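Local coordinates for extracellular solute-binding protein, family 1 (Bifidobacterium longum subsp. infantis, PDB 6FTH) that probably binds human milk oligosaccharides outside the cell and delivers them to an ABC transporter for uptake, at residues N200-D205 with D277-D282; S149-H154 with T327-S332; K36-D41 with V65-W70. One frame throughout, in Å; residues are numbered along the deposited sequence.

Contact 1 of 3, residues N200-D205 with D277-D282; sequences NIRKLD and DACDTD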
loop_
_atom_site.group_PDB
_atom_site.type_symbol
_atom_site.label_atom_id
_atom_site.label_comp_id
_atom_site.label_asym_id
_atom_site.label_seq_id
_atom_site.Cartn_x
_atom_site.Cartn_y
_atom_site.Cartn_z
ATOM N N ASN A 200 -5.941 11.915 -15.963
ATOM C CA ASN A 200 -6.512 10.581 -15.993
ATOM C C ASN A 200 -6.641 10.046 -14.575
ATOM O O ASN A 200 -5.702 10.153 -13.777
ATOM C CB ASN A 200 -5.682 9.633 -16.845
ATOM C CG ASN A 200 -6.544 8.614 -17.556
ATOM O OD1 ASN A 200 -7.748 8.536 -17.332
ATOM N ND2 ASN A 200 -5.925 7.800 -18.379
ATOM N N ILE A 201 -7.811 9.485 -14.267
ATOM C CA ILE A 201 -8.084 8.923 -12.955
ATOM C C ILE A 201 -8.608 7.502 -13.129
ATOM O O ILE A 201 -9.224 7.162 -14.146
ATOM C CB ILE A 201 -9.085 9.792 -12.144
ATOM C CG1 ILE A 201 -10.380 10.043 -12.929
ATOM C CG2 ILE A 201 -8.445 11.116 -11.735
ATOM C CD1 ILE A 201 -11.531 10.599 -12.074
ATOM N N ARG A 202 -8.352 6.678 -12.122
ATOM C CA ARG A 202 -8.838 5.309 -12.045
ATOM C C ARG A 202 -10.319 5.267 -11.717
ATOM O O ARG A 202 -10.853 6.146 -11.034
ATOM C CB ARG A 202 -8.140 4.576 -10.899
ATOM C CG ARG A 202 -6.712 4.148 -11.201
ATOM C CD ARG A 202 -6.117 3.334 -10.043
ATOM N NE ARG A 202 -5.084 2.409 -10.525
ATOM C CZ ARG A 202 -4.557 1.415 -9.817
ATOM N NH1 ARG A 202 -4.934 1.202 -8.560
ATOM N NH2 ARG A 202 -3.649 0.623 -10.376
ATOM N N LYS A 203 -10.975 4.199 -12.171
ATOM C CA LYS A 203 -12.344 3.954 -11.773
ATOM C C LYS A 203 -12.383 3.624 -10.284
ATOM O O LYS A 203 -11.358 3.370 -9.660
ATOM C CB LYS A 203 -12.937 2.791 -12.585
ATOM C CG LYS A 203 -12.358 1.416 -12.256
ATOM C CD LYS A 203 -13.071 0.296 -13.053
ATOM C CE LYS A 203 -14.484 0.037 -12.591
ATOM N NZ LYS A 203 -14.521 -0.554 -11.213
ATOM N N LEU A 204 -13.586 3.585 -9.733
ATOM C CA LEU A 204 -13.762 3.271 -8.329
ATOM C C LEU A 204 -13.843 1.761 -8.100
ATOM O O LEU A 204 -13.983 0.962 -9.032
ATOM C CB LEU A 204 -15.000 3.984 -7.783
ATOM C CG LEU A 204 -15.079 5.482 -8.016
ATOM C CD1 LEU A 204 -16.320 6.049 -7.392
ATOM C CD2 LEU A 204 -13.848 6.212 -7.477
ATOM N N ASP A 205 -13.724 1.378 -6.828
ATOM C CA ASP A 205 -13.810 -0.002 -6.358
ATOM C C ASP A 205 -14.645 0.049 -5.082
ATOM O O ASP A 205 -15.255 1.076 -4.770
ATOM C CB ASP A 205 -12.408 -0.602 -6.173
ATOM C CG ASP A 205 -12.373 -2.135 -6.307
ATOM O OD1 ASP A 205 -13.302 -2.817 -5.841
ATOM O OD2 ASP A 205 -11.380 -2.656 -6.864
ATOM N N ASP A 277 -5.833 -1.500 -15.807
ATOM C CA ASP A 277 -4.797 -1.748 -16.811
ATOM C C ASP A 277 -4.935 -0.792 -17.993
ATOM O O ASP A 277 -3.946 -0.238 -18.485
ATOM C CB ASP A 277 -4.865 -3.207 -17.280
ATOM C CG ASP A 277 -4.411 -4.207 -16.210
ATOM O OD1 ASP A 277 -3.758 -3.797 -15.234
ATOM O OD2 ASP A 277 -4.701 -5.417 -16.355
ATOM N N ALA A 278 -6.161 -0.594 -18.480
ATOM C CA ALA A 278 -6.362 0.320 -19.597
ATOM C C ALA A 278 -5.950 1.727 -19.218
ATOM O O ALA A 278 -5.368 2.452 -20.029
ATOM C CB ALA A 278 -7.828 0.306 -20.031
ATOM N N CYS A 279 -6.238 2.129 -17.979
ATOM C CA CYS A 279 -5.842 3.453 -17.526
ATOM C C CYS A 279 -4.325 3.575 -17.503
ATOM O O CYS A 279 -3.769 4.576 -17.975
ATOM C CB CYS A 279 -6.465 3.708 -16.147
ATOM S SG CYS A 279 -6.218 5.377 -15.465
ATOM N N ASP A 280 -3.636 2.539 -17.013
ATOM C CA ASP A 280 -2.178 2.526 -17.050
ATOM C C ASP A 280 -1.659 2.600 -18.481
ATOM O O ASP A 280 -0.655 3.267 -18.752
ATOM C CB ASP A 280 -1.651 1.251 -16.402
ATOM C CG ASP A 280 -1.729 1.283 -14.891
ATOM O OD1 ASP A 280 -1.943 2.377 -14.320
ATOM O OD2 ASP A 280 -1.569 0.201 -14.287
ATOM N N THR A 281 -2.320 1.898 -19.404
ATOM C CA THR A 281 -1.866 1.889 -20.790
ATOM C C THR A 281 -1.948 3.278 -21.402
ATOM O O THR A 281 -1.089 3.649 -22.211
ATOM C CB THR A 281 -2.674 0.855 -21.579
ATOM O OG1 THR A 281 -2.397 -0.443 -21.045
ATOM C CG2 THR A 281 -2.314 0.873 -23.069
ATOM N N ASP A 282 -2.950 4.068 -21.016
ATOM C CA ASP A 282 -3.018 5.454 -21.468
ATOM C C ASP A 282 -1.733 6.193 -21.124
ATOM O O ASP A 282 -1.137 6.868 -21.971
ATOM C CB ASP A 282 -4.188 6.177 -20.797
ATOM C CG ASP A 282 -5.558 5.740 -21.303
ATOM O OD1 ASP A 282 -5.689 5.275 -22.460
ATOM O OD2 ASP A 282 -6.532 5.905 -20.535
HETATM O O HOH W 1 -4.367 2.493 -13.224
#

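Contact 2 of 3, residues S149-H154 with T327-S332; sequences SGTGQH and TVWDGS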
loop_
_atom_site.group_PDB
_atom_site.type_symbol
_atom_site.label_atom_id
_atom_site.label_comp_id
_atom_site.label_asym_id
_atom_site.label_seq_id
_atom_site.Cartn_x
_atom_site.Cartn_y
_atom_site.Cartn_z
ATOM N N SER A 149 9.711 4.119 3.622
ATOM C CA SER A 149 8.969 4.650 4.751
ATOM C C SER A 149 7.933 5.692 4.364
ATOM O O SER A 149 7.032 5.954 5.175
ATOM C CB SER A 149 9.907 5.263 5.777
ATOM O OG SER A 149 10.683 6.297 5.209
ATOM N N GLY A 150 8.040 6.294 3.175
ATOM C CA GLY A 150 7.060 7.255 2.694
ATOM C C GLY A 150 5.847 6.582 2.092
ATOM O O GLY A 150 5.721 5.358 2.087
ATOM N N THR A 151 4.935 7.409 1.574
ATOM C CA THR A 151 3.704 6.895 1.001
ATOM C C THR A 151 3.924 6.261 -0.378
ATOM O O THR A 151 4.878 6.564 -1.101
ATOM C CB THR A 151 2.595 7.946 0.968
ATOM O OG1 THR A 151 1.435 7.340 0.397
ATOM C CG2 THR A 151 3.000 9.170 0.175
ATOM N N GLY A 152 3.010 5.375 -0.736
ATOM C CA GLY A 152 2.942 4.850 -2.086
ATOM C C GLY A 152 2.175 5.707 -3.062
ATOM O O GLY A 152 2.136 5.406 -4.266
ATOM N N GLN A 153 1.558 6.786 -2.575
ATOM C CA GLN A 153 0.639 7.601 -3.348
ATOM C C GLN A 153 1.328 8.893 -3.785
ATOM O O GLN A 153 1.960 9.567 -2.964
ATOM C CB GLN A 153 -0.556 7.966 -2.466
ATOM C CG GLN A 153 -1.139 6.814 -1.700
ATOM C CD GLN A 153 -1.567 5.681 -2.592
ATOM O OE1 GLN A 153 -2.117 5.898 -3.672
ATOM N NE2 GLN A 153 -1.340 4.460 -2.132
ATOM N N HIS A 154 1.204 9.245 -5.074
ATOM C CA HIS A 154 1.817 10.455 -5.614
ATOM C C HIS A 154 0.965 11.027 -6.734
ATOM O O HIS A 154 0.183 10.314 -7.363
ATOM C CB HIS A 154 3.231 10.194 -6.169
ATOM C CG HIS A 154 4.027 9.355 -5.257
ATOM N ND1 HIS A 154 3.914 7.984 -5.234
ATOM C CD2 HIS A 154 4.845 9.683 -4.228
ATOM C CE1 HIS A 154 4.659 7.499 -4.260
ATOM N NE2 HIS A 154 5.223 8.509 -3.627
ATOM N N THR A 327 -2.854 22.327 3.813
ATOM C CA THR A 327 -2.949 21.307 2.778
ATOM C C THR A 327 -1.989 20.181 3.133
ATOM O O THR A 327 -0.846 20.424 3.525
ATOM C CB THR A 327 -2.556 21.927 1.435
ATOM O OG1 THR A 327 -3.352 23.094 1.169
ATOM C CG2 THR A 327 -2.800 20.947 0.286
ATOM N N VAL A 328 -2.453 18.947 2.996
ATOM C CA VAL A 328 -1.708 17.782 3.465
ATOM C C VAL A 328 -1.427 16.875 2.278
ATOM O O VAL A 328 -1.783 17.200 1.147
ATOM C CB VAL A 328 -2.444 17.046 4.600
ATOM C CG1 VAL A 328 -2.569 17.995 5.804
ATOM C CG2 VAL A 328 -3.843 16.515 4.149
ATOM N N TRP A 329 -0.766 15.745 2.528
ATOM C CA TRP A 329 -0.649 14.684 1.545
ATOM C C TRP A 329 -0.796 13.359 2.291
ATOM O O TRP A 329 -0.696 13.304 3.517
ATOM C CB TRP A 329 0.639 14.784 0.693
ATOM C CG TRP A 329 0.674 13.752 -0.376
ATOM C CD1 TRP A 329 1.540 12.693 -0.478
ATOM C CD2 TRP A 329 -0.232 13.640 -1.478
ATOM N NE1 TRP A 329 1.223 11.931 -1.563
ATOM C CE2 TRP A 329 0.143 12.490 -2.202
ATOM C CE3 TRP A 329 -1.337 14.382 -1.905
ATOM C CZ2 TRP A 329 -0.544 12.075 -3.325
ATOM C CZ3 TRP A 329 -2.020 13.958 -3.029
ATOM C CH2 TRP A 329 -1.623 12.825 -3.716
ATOM N N ASP A 330 -1.073 12.303 1.530
ATOM C CA ASP A 330 -1.317 10.971 2.077
ATOM C C ASP A 330 -0.236 10.585 3.075
ATOM O O ASP A 330 0.955 10.734 2.809
ATOM C CB ASP A 330 -1.355 9.981 0.896
ATOM C CG ASP A 330 -1.711 8.578 1.304
ATOM O OD1 ASP A 330 -0.801 7.842 1.772
ATOM O OD2 ASP A 330 -2.914 8.219 1.129
ATOM N N GLY A 331 -0.670 10.031 4.204
ATOM C CA GLY A 331 0.225 9.741 5.298
ATOM C C GLY A 331 0.675 8.304 5.404
ATOM O O GLY A 331 1.206 7.911 6.450
ATOM N N SER A 332 0.458 7.498 4.372
ATOM C CA SER A 332 0.806 6.100 4.451
ATOM C C SER A 332 2.321 5.894 4.465
ATOM O O SER A 332 3.130 6.794 4.215
ATOM C CB SER A 332 0.285 5.347 3.224
ATOM O OG SER A 332 -1.105 5.497 2.991
#

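Contact 3 of 3, residues K36-D41 with V65-W70; sequences KRPATD and VSEDAW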
loop_
_atom_site.group_PDB
_atom_site.type_symbol
_atom_site.label_atom_id
_atom_site.label_comp_id
_atom_site.label_asym_id
_atom_site.label_seq_id
_atom_site.Cartn_x
_atom_site.Cartn_y
_atom_site.Cartn_z
ATOM N N LYS A 36 3.160 -16.813 -2.780
ATOM C CA LYS A 36 4.227 -16.290 -3.621
ATOM C C LYS A 36 3.825 -15.044 -4.409
ATOM O O LYS A 36 2.720 -14.948 -4.962
ATOM C CB LYS A 36 4.682 -17.364 -4.613
ATOM C CG LYS A 36 5.319 -18.600 -3.989
ATOM C CD LYS A 36 6.719 -18.384 -3.362
ATOM C CE LYS A 36 7.787 -18.013 -4.380
ATOM N NZ LYS A 36 7.792 -19.007 -5.523
ATOM N N ARG A 37 4.758 -14.104 -4.494
ATOM C CA ARG A 37 4.626 -12.998 -5.422
ATOM C C ARG A 37 4.655 -13.529 -6.856
ATOM O O ARG A 37 5.351 -14.506 -7.152
ATOM C CB ARG A 37 5.827 -12.082 -5.255
ATOM C CG ARG A 37 5.775 -10.774 -5.995
ATOM C CD ARG A 37 7.143 -10.158 -5.949
ATOM N NE ARG A 37 7.205 -8.828 -6.524
ATOM C CZ ARG A 37 7.336 -8.566 -7.822
ATOM N NH1 ARG A 37 7.376 -9.549 -8.723
ATOM N NH2 ARG A 37 7.418 -7.310 -8.236
ATOM N N PRO A 38 3.941 -12.890 -7.773
ATOM C CA PRO A 38 4.150 -13.215 -9.184
ATOM C C PRO A 38 5.605 -13.004 -9.582
ATOM O O PRO A 38 6.343 -12.230 -8.961
ATOM C CB PRO A 38 3.223 -12.238 -9.918
ATOM C CG PRO A 38 2.150 -11.925 -8.941
ATOM C CD PRO A 38 2.835 -11.936 -7.579
ATOM N N ALA A 39 6.023 -13.730 -10.615
ATOM C CA ALA A 39 7.316 -13.554 -11.283
ATOM C C ALA A 39 8.481 -14.138 -10.505
ATOM O O ALA A 39 9.641 -13.885 -10.880
ATOM C CB ALA A 39 7.636 -12.089 -11.609
ATOM N N THR A 40 8.225 -14.917 -9.462
ATOM C CA THR A 40 9.257 -15.568 -8.671
ATOM C C THR A 40 9.483 -17.003 -9.141
ATOM O O THR A 40 8.544 -17.690 -9.580
ATOM C CB THR A 40 8.878 -15.533 -7.185
ATOM O OG1 THR A 40 7.561 -16.079 -6.994
ATOM C CG2 THR A 40 8.918 -14.122 -6.649
ATOM N N ASP A 41 10.740 -17.436 -9.078
ATOM C CA ASP A 41 11.103 -18.834 -9.267
ATOM C C ASP A 41 10.540 -19.658 -8.115
ATOM O O ASP A 41 10.034 -19.134 -7.109
ATOM C CB ASP A 41 12.633 -18.978 -9.306
ATOM C CG ASP A 41 13.112 -20.240 -10.026
ATOM O OD1 ASP A 41 12.297 -21.143 -10.320
ATOM O OD2 ASP A 41 14.332 -20.315 -10.299
ATOM N N VAL A 65 1.845 -21.426 -3.076
ATOM C CA VAL A 65 0.561 -21.086 -3.678
ATOM C C VAL A 65 0.621 -19.660 -4.206
ATOM O O VAL A 65 1.300 -18.795 -3.638
ATOM C CB VAL A 65 -0.589 -21.235 -2.666
ATOM C CG1 VAL A 65 -0.611 -22.651 -2.113
ATOM C CG2 VAL A 65 -0.441 -20.228 -1.536
ATOM N N SER A 66 -0.091 -19.409 -5.302
ATOM C CA SER A 66 -0.182 -18.053 -5.825
ATOM C C SER A 66 -1.078 -17.199 -4.935
ATOM O O SER A 66 -1.875 -17.701 -4.137
ATOM C CB SER A 66 -0.755 -18.046 -7.242
ATOM O OG SER A 66 -2.134 -18.384 -7.213
ATOM N N GLU A 67 -0.933 -15.882 -5.085
ATOM C CA GLU A 67 -1.782 -14.958 -4.347
ATOM C C GLU A 67 -3.242 -15.125 -4.749
ATOM O O GLU A 67 -4.130 -15.123 -3.890
ATOM C CB GLU A 67 -1.281 -13.528 -4.563
ATOM C CG GLU A 67 0.023 -13.262 -3.802
ATOM C CD GLU A 67 0.655 -11.916 -4.088
ATOM O OE1 GLU A 67 0.398 -11.277 -5.136
ATOM O OE2 GLU A 67 1.457 -11.504 -3.226
ATOM N N ASP A 68 -3.507 -15.317 -6.042
ATOM C CA ASP A 68 -4.887 -15.471 -6.501
ATOM C C ASP A 68 -5.495 -16.762 -5.980
ATOM O O ASP A 68 -6.666 -16.783 -5.584
ATOM C CB ASP A 68 -4.947 -15.445 -8.033
ATOM C CG ASP A 68 -4.798 -14.045 -8.602
ATOM O OD1 ASP A 68 -5.067 -13.067 -7.878
ATOM O OD2 ASP A 68 -4.396 -13.930 -9.780
ATOM N N ALA A 69 -4.722 -17.846 -5.955
ATOM C CA ALA A 69 -5.232 -19.091 -5.397
ATOM C C ALA A 69 -5.460 -18.972 -3.896
ATOM O O ALA A 69 -6.482 -19.439 -3.372
ATOM C CB ALA A 69 -4.278 -20.242 -5.718
ATOM N N TRP A 70 -4.527 -18.337 -3.183
ATOM C CA TRP A 70 -4.673 -18.222 -1.736
ATOM C C TRP A 70 -5.912 -17.409 -1.363
ATOM O O TRP A 70 -6.610 -17.736 -0.403
ATOM C CB TRP A 70 -3.399 -17.614 -1.147
ATOM C CG TRP A 70 -3.481 -17.440 0.330
ATOM C CD1 TRP A 70 -3.441 -16.273 1.004
ATOM C CD2 TRP A 70 -3.654 -18.470 1.310
ATOM N NE1 TRP A 70 -3.581 -16.500 2.349
ATOM C CE2 TRP A 70 -3.706 -17.840 2.568
ATOM C CE3 TRP A 70 -3.760 -19.857 1.248
ATOM C CZ2 TRP A 70 -3.861 -18.549 3.754
ATOM C CZ3 TRP A 70 -3.922 -20.560 2.417
ATOM C CH2 TRP A 70 -3.963 -19.909 3.656
HETATM O O HOH W 2 1.154 -15.012 -7.131
#

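Contact 1 of 3, residues N200-D205 with D277-D282
A chi1 of -175° swings Cys279 SG off helix 276-284, beside its own carbonyl carbon, toward Asn200 and Ile201, while Asp282, one turn on, has CG anti to its carbonyl carbon and presents OD2 to the same asparagine. Asn200 ND2 donates to Asp282 OD2 over 2.9 Å with an N-H...O angle of 145°, and also to Gln283 OE1. The Asp282 oxygen lies close to the amide plane and is approached on its anti side, 18° out of the carboxylate plane. Cys279 SG sits 3.8 Å from Asn200 ND2 and 3.7 Å from Ile201 O, filling the space between loop and helix without a hydrogen bond. Were Asn200 replaced by an alanine, both amide bonds would probably be lost, leaving Asp282 OD2 with its Lys274 salt bridge and opening a gap beside the Cys279 thiol. Farther along, a water at the guanidinium edge accepts from Arg202 NE (2.8 Å) and donates to Asp280 OD1 (2.7 Å), linking opposite charges that do not meet directly. The loop leaves an end strand, 197-199, of its sheet; helix 276-284 flanks it, and Met482 of helix 457-484 touches Ile201, whose CB points away from helix 276-284.

Contact 2 of 3, residues S149-H154 with T327-S332
Trp329 and Thr151 lie at about a right angle to each other, with the threonine methyl CG2 3.7 Å from Trp329 NE1 and set obliquely to the ring. The indole turns its N-H edge to the other loop: NE1 donates to Gln153 O at 2.8 Å, with an N-H...O angle of 154°. That oxygen is in the ring plane, yet the donor stands 49° above the carbonyl plane of Gln153. His154 N and Gln153 C also lie in plane at the ring edge, while His154 CA comes obliquely to 3.7 Å from Trp329 CZ2.

Asp330 places its own CB over one face of the indole, offset toward the rim, and carries its carboxylate to Thr151. Thr151 OG1, beside its own carbonyl carbon, donates to Asp330 OD1 across 2.7 Å from above the carboxylate plane. Two turns thereby interlock: an ST turn, in which Thr151 OG1 accepts from Gln153 N, and an Asx turn, in which Asp330 OD1 accepts from Ser332 N. Ser332 OG adds a third bond to OD1, on its syn lone pair. The turns belong to loops leading into strands 154-158 and 336-337, and Arg439 of helix 436-439 bonds Asp330 O and Ser332 O.

Gln153 CG packs 3.5 Å from Asp330 CG, the amide and carboxylate planes 52° apart. Tyr211 N and Asn227 OD1 hold the Gln153 amide, while Thr224 OG1 and Phe226 N bond Asp330 OD2.

Contact 3 of 3, residues K36-D41 with V65-W70
Lys36, Glu67 and Val65 bury the most surface here; the one direct hydrogen bond is backbone to backbone, Lys36 to Val65, while Glu67 packs with its side chain. Lys36 N donates to Val65 O over 2.9 Å with an N-H...O angle of 163°, where strand 29-36 runs parallel to strand 59-66, an outermost strand of its sheet. Val65 itself contributes mainly that carbonyl: its side chain points away from the loop and lies against Leu33 and Val35 of strand 29-36. Beside the bond, Lys36 CB is 3.8 Å from Val65 O. The lysine chain then bends at chi2, chi3 and chi4 and curls back to its own loop, so that NZ donates to Asp41 O at 2.7 Å, with a salt bridge to Glu64.

Glu67 opens helix 67-80, directly after Ser66 at the N-cap, whose OG accepts from Ala69 N. With CG anti to its carbonyl carbon (chi1 -73°), Glu67 brings CG to 3.4 Å from Lys36 O and then extends beyond it toward the type II turn of Arg37 to Thr40. Pro38 crosses it at about a right angle, its CD 3.5 Å from Glu67 OE1. A water completes the junction, donating to Lys36 O at 2.7 Å and accepting from Glu67 N at 3.0 Å.

Glu67 OE2 is held by His89 NE2 and by Arg408, while Asp407 pairs with Arg37. The direct tie is therefore a backbone bond, with a water beside it, while Glu67 and Arg37 probably draw Arg408 and Asp407 against both segments.

How the contacts relate
The three contacts are separate: no two touch, and their nearest atoms stay about 7 Å (contacts 1 and 2), 11 Å (1 and 3) and 14 Å (2 and 3) apart. Along the chain contact 3 closes first, and contact 1 is nested inside the long loop closed by contact 2. Their centres are 20 Å apart for contacts 1 and 2, against 28 Å for contacts 2 and 3. The first segments of contacts 1 and 2 adjoin strands 197-199 and 154-158 of one sheet, and Tyr210 and Tyr211 neighbour both; contact 3 lies at strand ends of another. Two such sheets are consistent with the two-lobed binding-protein fold, but how the contacts relate to the sugar site stays open.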